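Local coordinates for protein E3 ubiquitin ligase RavN (Legionella pneumophila, PDB 5MIY) that acts as an E3 ubiquitin ligase, a Legionella effector that probably promotes transfer of ubiquitin onto proteins of the infected host cell, at residues K65-H70 and K74-E79; F36-I41 and W60-K65. All blocks are in the same frame, centred on the assembly; numbering follows the deposited sequence.

Contact 1 of 2, residues K65-H70 and K74-E79; sequences KSLIDH and KLLFEE. With SO4 (sulfate ion), chain E.
Phe77, Leu76 and Leu67 form the apolar centre of this contact, where the short helix 64-68 meets the loop that follows it. CE1 and CZ of Phe77 meet the end of Leu67: CE1 of Phe77 is 3.8 Å from Leu67 CD1, and CZ of Phe77 is 4.0 Å from Leu67 CG. Leu67 reaches this place because its CG stands anti to the backbone N (chi1 -177°), which sets CG beside the carbonyl carbon and brings the branched end nearer the loop. There CD1 of Leu67 also meets CD1 of Leu76 at 4.0 Å. That same Leu76 methyl touches CB of His70 at 3.7 Å, so one methyl touches both Leu67 and His70. Leu20 covers Leu67 from another loop, Pro7 packs on Phe77, and Phe96 of helix 89-96 packs on Leu76.

Beyond CB, His70 turns polar. Its ND1 donates a hydrogen bond of 2.7 Å to O2 of a sulfate ion, moderately bent at 151°, with the sulfur lying in the plane of the ring. Asn73 ND2 holds the same sulfate, and His70 NE2 makes a weak hydrogen bond to Leu95 O. No hydrogen bond joins the two segments, so their pairing rests on dispersion and burial of carbon, while the imidazole, probably more easily protonated beside the sulfate, meets at its edge an anion probably drawn from the crystallisation liquor.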
# COMPACT_ATOMS: atom_id res chain seq x y z
N LYS A 65 1.85 11.87 3.34
CA LYS A 65 1.92 13.27 2.94
C LYS A 65 2.43 13.42 1.51
O LYS A 65 1.97 14.30 0.78
CB LYS A 65 2.80 14.04 3.92
CG LYS A 65 2.77 15.55 3.72
CD LYS A 65 4.15 16.16 3.95
CE LYS A 65 4.15 17.66 3.67
NZ LYS A 65 3.79 18.46 4.87
N SER A 66 3.36 12.55 1.09
CA SER A 66 3.88 12.64 -0.27
C SER A 66 2.81 12.35 -1.31
O SER A 66 2.73 13.04 -2.33
CB SER A 66 5.06 11.68 -0.45
OG SER A 66 6.08 11.96 0.49
N LEU A 67 1.97 11.33 -1.06
CA LEU A 67 0.87 11.04 -1.97
C LEU A 67 -0.17 12.16 -1.95
O LEU A 67 -0.65 12.57 -3.01
CB LEU A 67 0.22 9.70 -1.61
CG LEU A 67 -0.91 9.22 -2.52
CD1 LEU A 67 -0.42 9.02 -3.95
CD2 LEU A 67 -1.50 7.92 -1.98
N ILE A 68 -0.52 12.66 -0.76
CA ILE A 68 -1.52 13.73 -0.66
C ILE A 68 -1.06 14.96 -1.43
O ILE A 68 -1.85 15.63 -2.10
CB ILE A 68 -1.79 14.07 0.82
CG1 ILE A 68 -2.49 12.91 1.53
CG2 ILE A 68 -2.63 15.36 0.94
CD1 ILE A 68 -2.42 13.02 3.04
N ASP A 69 0.23 15.27 -1.35
CA ASP A 69 0.76 16.46 -2.02
C ASP A 69 0.79 16.33 -3.53
O ASP A 69 1.04 17.33 -4.22
CB ASP A 69 2.15 16.78 -1.48
CG ASP A 69 2.11 17.41 -0.11
OD1 ASP A 69 1.02 17.86 0.30
OD2 ASP A 69 3.16 17.46 0.57
N HIS A 70 0.54 15.13 -4.06
CA HIS A 70 0.42 14.90 -5.50
C HIS A 70 -1.02 14.61 -5.91
O HIS A 70 -1.24 13.98 -6.94
CB HIS A 70 1.32 13.75 -5.93
CG HIS A 70 2.79 14.08 -5.92
ND1 HIS A 70 3.34 15.03 -6.75
CD2 HIS A 70 3.81 13.58 -5.19
CE1 HIS A 70 4.64 15.10 -6.53
NE2 HIS A 70 4.95 14.23 -5.59
N LYS A 74 -2.37 13.87 -12.55
CA LYS A 74 -3.22 12.96 -13.31
C LYS A 74 -2.61 11.57 -13.44
O LYS A 74 -3.32 10.62 -13.81
CB LYS A 74 -3.51 13.56 -14.70
CG LYS A 74 -4.45 12.73 -15.58
CD LYS A 74 -4.68 13.38 -16.94
CE LYS A 74 -3.80 12.76 -18.03
NZ LYS A 74 -2.41 13.31 -18.03
N LEU A 75 -1.32 11.41 -13.14
CA LEU A 75 -0.74 10.08 -13.12
C LEU A 75 -1.30 9.24 -11.98
O LEU A 75 -1.60 8.05 -12.17
CB LEU A 75 0.78 10.18 -13.00
CG LEU A 75 1.61 9.01 -13.52
CD1 LEU A 75 0.98 8.37 -14.75
CD2 LEU A 75 3.01 9.50 -13.82
N LEU A 76 -1.46 9.84 -10.81
CA LEU A 76 -1.85 9.11 -9.61
C LEU A 76 -3.35 9.15 -9.33
O LEU A 76 -3.89 8.21 -8.73
CB LEU A 76 -1.09 9.65 -8.40
CG LEU A 76 0.44 9.57 -8.50
CD1 LEU A 76 1.12 10.38 -7.40
CD2 LEU A 76 0.88 8.11 -8.44
N PHE A 77 -4.04 10.21 -9.75
CA PHE A 77 -5.45 10.40 -9.42
C PHE A 77 -6.24 10.74 -10.67
O PHE A 77 -5.82 11.59 -11.47
CB PHE A 77 -5.63 11.51 -8.38
CG PHE A 77 -5.14 11.13 -7.01
CD1 PHE A 77 -3.82 11.37 -6.64
CD2 PHE A 77 -5.99 10.54 -6.09
CE1 PHE A 77 -3.36 11.03 -5.39
CE2 PHE A 77 -5.54 10.20 -4.83
CZ PHE A 77 -4.22 10.44 -4.48
N GLU A 78 -7.38 10.08 -10.83
CA GLU A 78 -8.33 10.36 -11.91
C GLU A 78 -9.66 10.71 -11.25
O GLU A 78 -10.36 9.83 -10.74
CB GLU A 78 -8.48 9.17 -12.86
CG GLU A 78 -7.26 8.25 -12.94
CD GLU A 78 -6.04 8.92 -13.56
OE1 GLU A 78 -4.91 8.41 -13.34
OE2 GLU A 78 -6.20 9.94 -14.25
N GLU A 79 -10.01 12.00 -11.27
CA GLU A 79 -11.22 12.51 -10.62
C GLU A 79 -11.17 12.28 -9.11
O GLU A 79 -12.14 11.82 -8.50
CB GLU A 79 -12.48 11.90 -11.24
CG GLU A 79 -12.58 12.06 -12.75
CD GLU A 79 -13.95 12.52 -13.19
OE1 GLU A 79 -14.29 13.70 -12.96
OE2 GLU A 79 -14.70 11.70 -13.77
S SO4 E . 1.85 17.53 -8.97
O1 SO4 E . 1.06 17.54 -10.20
O2 SO4 E . 2.73 16.37 -8.98
O3 SO4 E . 0.95 17.46 -7.82
O4 SO4 E . 2.66 18.74 -8.89

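Contact 2 of 2, residues F36-I41 and W60-K65; sequences FSIKAI and WPIPAK. With EDO (1,2-ethanediol), chain H.
Phe36 and Trp60 meet as a T-shaped aromatic pair. The edge of the phenylalanine is directed at the face of the indole's six-membered ring, with the planes at 80° and the centroids 5.7 Å apart. Phe36 CE2 leads, 4.1 Å from Trp60 CH2, and the neighbouring CD2 of Phe36 lies 4.2 Å from Trp60 CZ3. The two residues come from strands 35-41 and 58-61, which are not adjacent in the four-stranded antiparallel sheet: strand 25-32 runs between them, and the rings reach each other across it. NE1 of Trp60 is hydrogen-bonded to Thr103 O, which helps to hold the indole's rotation, and Pro100 packs on both aromatic side chains.

Further along, Ile38 and Ile62 make a lighter contact, CD1 of Ile38 to CG1 of Ile62 at 4.3 Å. Ile62 points toward the strand, whereas Ile38 approaches mainly with the end of its side chain. Phe96 of helix 89-96 packs on both isoleucines. After Ile62 the chain turns into helix 64-68, with Pro63 at the N-cap position. The backbone N of Ala64, in the first turn, donates an almost straight hydrogen bond of 3.1 Å, at 177°, to O1 of an ethanediol molecule.

Between the two segments the contact is wholly apolar, and its directional component is the aromatic pair, in which the weakly positive ring hydrogens of Phe36 face the electron-rich indole.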
# COMPACT_ATOMS: atom_id res chain seq x y z
N PHE A 36 5.66 -0.29 -11.27
CA PHE A 36 5.38 -0.21 -9.85
C PHE A 36 3.98 0.33 -9.62
O PHE A 36 3.44 1.06 -10.46
CB PHE A 36 6.42 0.67 -9.13
CG PHE A 36 7.84 0.20 -9.31
CD1 PHE A 36 8.58 0.58 -10.41
CD2 PHE A 36 8.42 -0.64 -8.37
CE1 PHE A 36 9.88 0.15 -10.58
CE2 PHE A 36 9.72 -1.09 -8.54
CZ PHE A 36 10.45 -0.69 -9.64
N SER A 37 3.38 -0.03 -8.49
CA SER A 37 2.02 0.38 -8.18
C SER A 37 1.96 1.00 -6.80
O SER A 37 2.56 0.49 -5.85
CB SER A 37 1.05 -0.81 -8.27
OG SER A 37 -0.27 -0.41 -7.96
N ILE A 38 1.23 2.10 -6.69
CA ILE A 38 1.02 2.77 -5.41
C ILE A 38 -0.21 2.15 -4.73
O ILE A 38 -1.28 2.05 -5.33
CB ILE A 38 0.86 4.28 -5.60
CG1 ILE A 38 0.96 5.00 -4.26
CG2 ILE A 38 -0.42 4.62 -6.36
CD1 ILE A 38 2.38 5.04 -3.73
N LYS A 39 -0.04 1.71 -3.48
CA LYS A 39 -1.11 1.08 -2.73
C LYS A 39 -1.42 1.89 -1.47
O LYS A 39 -0.53 2.50 -0.87
CB LYS A 39 -0.74 -0.36 -2.33
CG LYS A 39 -0.37 -1.25 -3.50
CD LYS A 39 -1.53 -1.40 -4.48
CE LYS A 39 -1.20 -2.41 -5.56
NZ LYS A 39 -2.34 -2.67 -6.49
N ALA A 40 -2.69 1.88 -1.08
CA ALA A 40 -3.12 2.53 0.14
C ALA A 40 -4.08 1.61 0.88
O ALA A 40 -5.01 1.06 0.27
CB ALA A 40 -3.80 3.87 -0.16
N ILE A 41 -3.86 1.42 2.18
CA ILE A 41 -4.73 0.58 3.01
C ILE A 41 -5.03 1.30 4.31
O ILE A 41 -4.26 2.15 4.77
CB ILE A 41 -4.10 -0.82 3.27
CG1 ILE A 41 -2.83 -0.72 4.13
CG2 ILE A 41 -3.81 -1.53 1.95
CD1 ILE A 41 -2.13 -2.08 4.34
N TRP A 60 7.90 -0.78 -0.65
CA TRP A 60 8.70 0.40 -0.33
C TRP A 60 7.78 1.40 0.36
O TRP A 60 6.81 1.86 -0.27
CB TRP A 60 9.32 1.01 -1.60
CG TRP A 60 10.38 0.14 -2.26
CD1 TRP A 60 11.73 0.19 -2.05
CD2 TRP A 60 10.16 -0.91 -3.21
NE1 TRP A 60 12.36 -0.75 -2.83
CE2 TRP A 60 11.42 -1.45 -3.54
CE3 TRP A 60 9.02 -1.46 -3.81
CZ2 TRP A 60 11.58 -2.50 -4.45
CZ3 TRP A 60 9.17 -2.50 -4.71
CH2 TRP A 60 10.45 -3.01 -5.02
N PRO A 61 8.00 1.75 1.62
CA PRO A 61 7.12 2.71 2.29
C PRO A 61 7.23 4.10 1.68
O PRO A 61 8.30 4.54 1.25
CB PRO A 61 7.62 2.70 3.74
CG PRO A 61 9.00 2.14 3.68
CD PRO A 61 9.02 1.19 2.53
N ILE A 62 6.09 4.79 1.66
CA ILE A 62 5.93 6.15 1.14
C ILE A 62 5.15 6.93 2.19
O ILE A 62 4.12 6.43 2.67
CB ILE A 62 5.18 6.15 -0.21
CG1 ILE A 62 5.86 5.24 -1.23
CG2 ILE A 62 4.96 7.57 -0.73
CD1 ILE A 62 7.06 5.86 -1.93
N PRO A 63 5.60 8.11 2.61
CA PRO A 63 4.78 8.90 3.55
C PRO A 63 3.46 9.28 2.90
O PRO A 63 3.41 9.66 1.73
CB PRO A 63 5.66 10.13 3.83
CG PRO A 63 7.07 9.72 3.42
CD PRO A 63 6.87 8.78 2.27
N ALA A 64 2.37 9.15 3.67
CA ALA A 64 1.06 9.57 3.17
C ALA A 64 1.10 11.00 2.66
O ALA A 64 0.46 11.33 1.66
CB ALA A 64 -0.00 9.43 4.27
N LYS A 65 1.85 11.87 3.34
CA LYS A 65 1.92 13.27 2.94
C LYS A 65 2.43 13.42 1.51
O LYS A 65 1.97 14.30 0.78
CB LYS A 65 2.80 14.04 3.92
CG LYS A 65 2.77 15.55 3.72
CD LYS A 65 4.15 16.16 3.95
CE LYS A 65 4.15 17.66 3.67
NZ LYS A 65 3.79 18.46 4.87
C1 EDO H . 3.11 8.77 7.46
O1 EDO H . 2.55 7.91 6.46
C2 EDO H . 4.12 7.99 8.29
O2 EDO H . 4.99 7.29 7.39

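How the contacts relate
The two contacts follow one another along the chain and share Lys65, with helix 64-68 belonging to both. Both are buried: the centre of contact 2 lies about 5 Å, and that of contact 1 about 14 Å, from the centre of the chain. Contact 2 ties one face of the four-stranded sheet together; contact 1 fastens helix 64-68 and the residues after it to the loop 74-79. They join through Ile38, whose CG1 is 4.3 Å from Leu67 CD1 and whose CG2 is 4.3 Å from Leu76 CD2, with Phe96 packing in both. Aromatic edge-to-face geometry distinguishes the deeper contact, whereas nearer the periphery aliphatic-aromatic packing adjoins partly exposed His70, which reaches a sulfate.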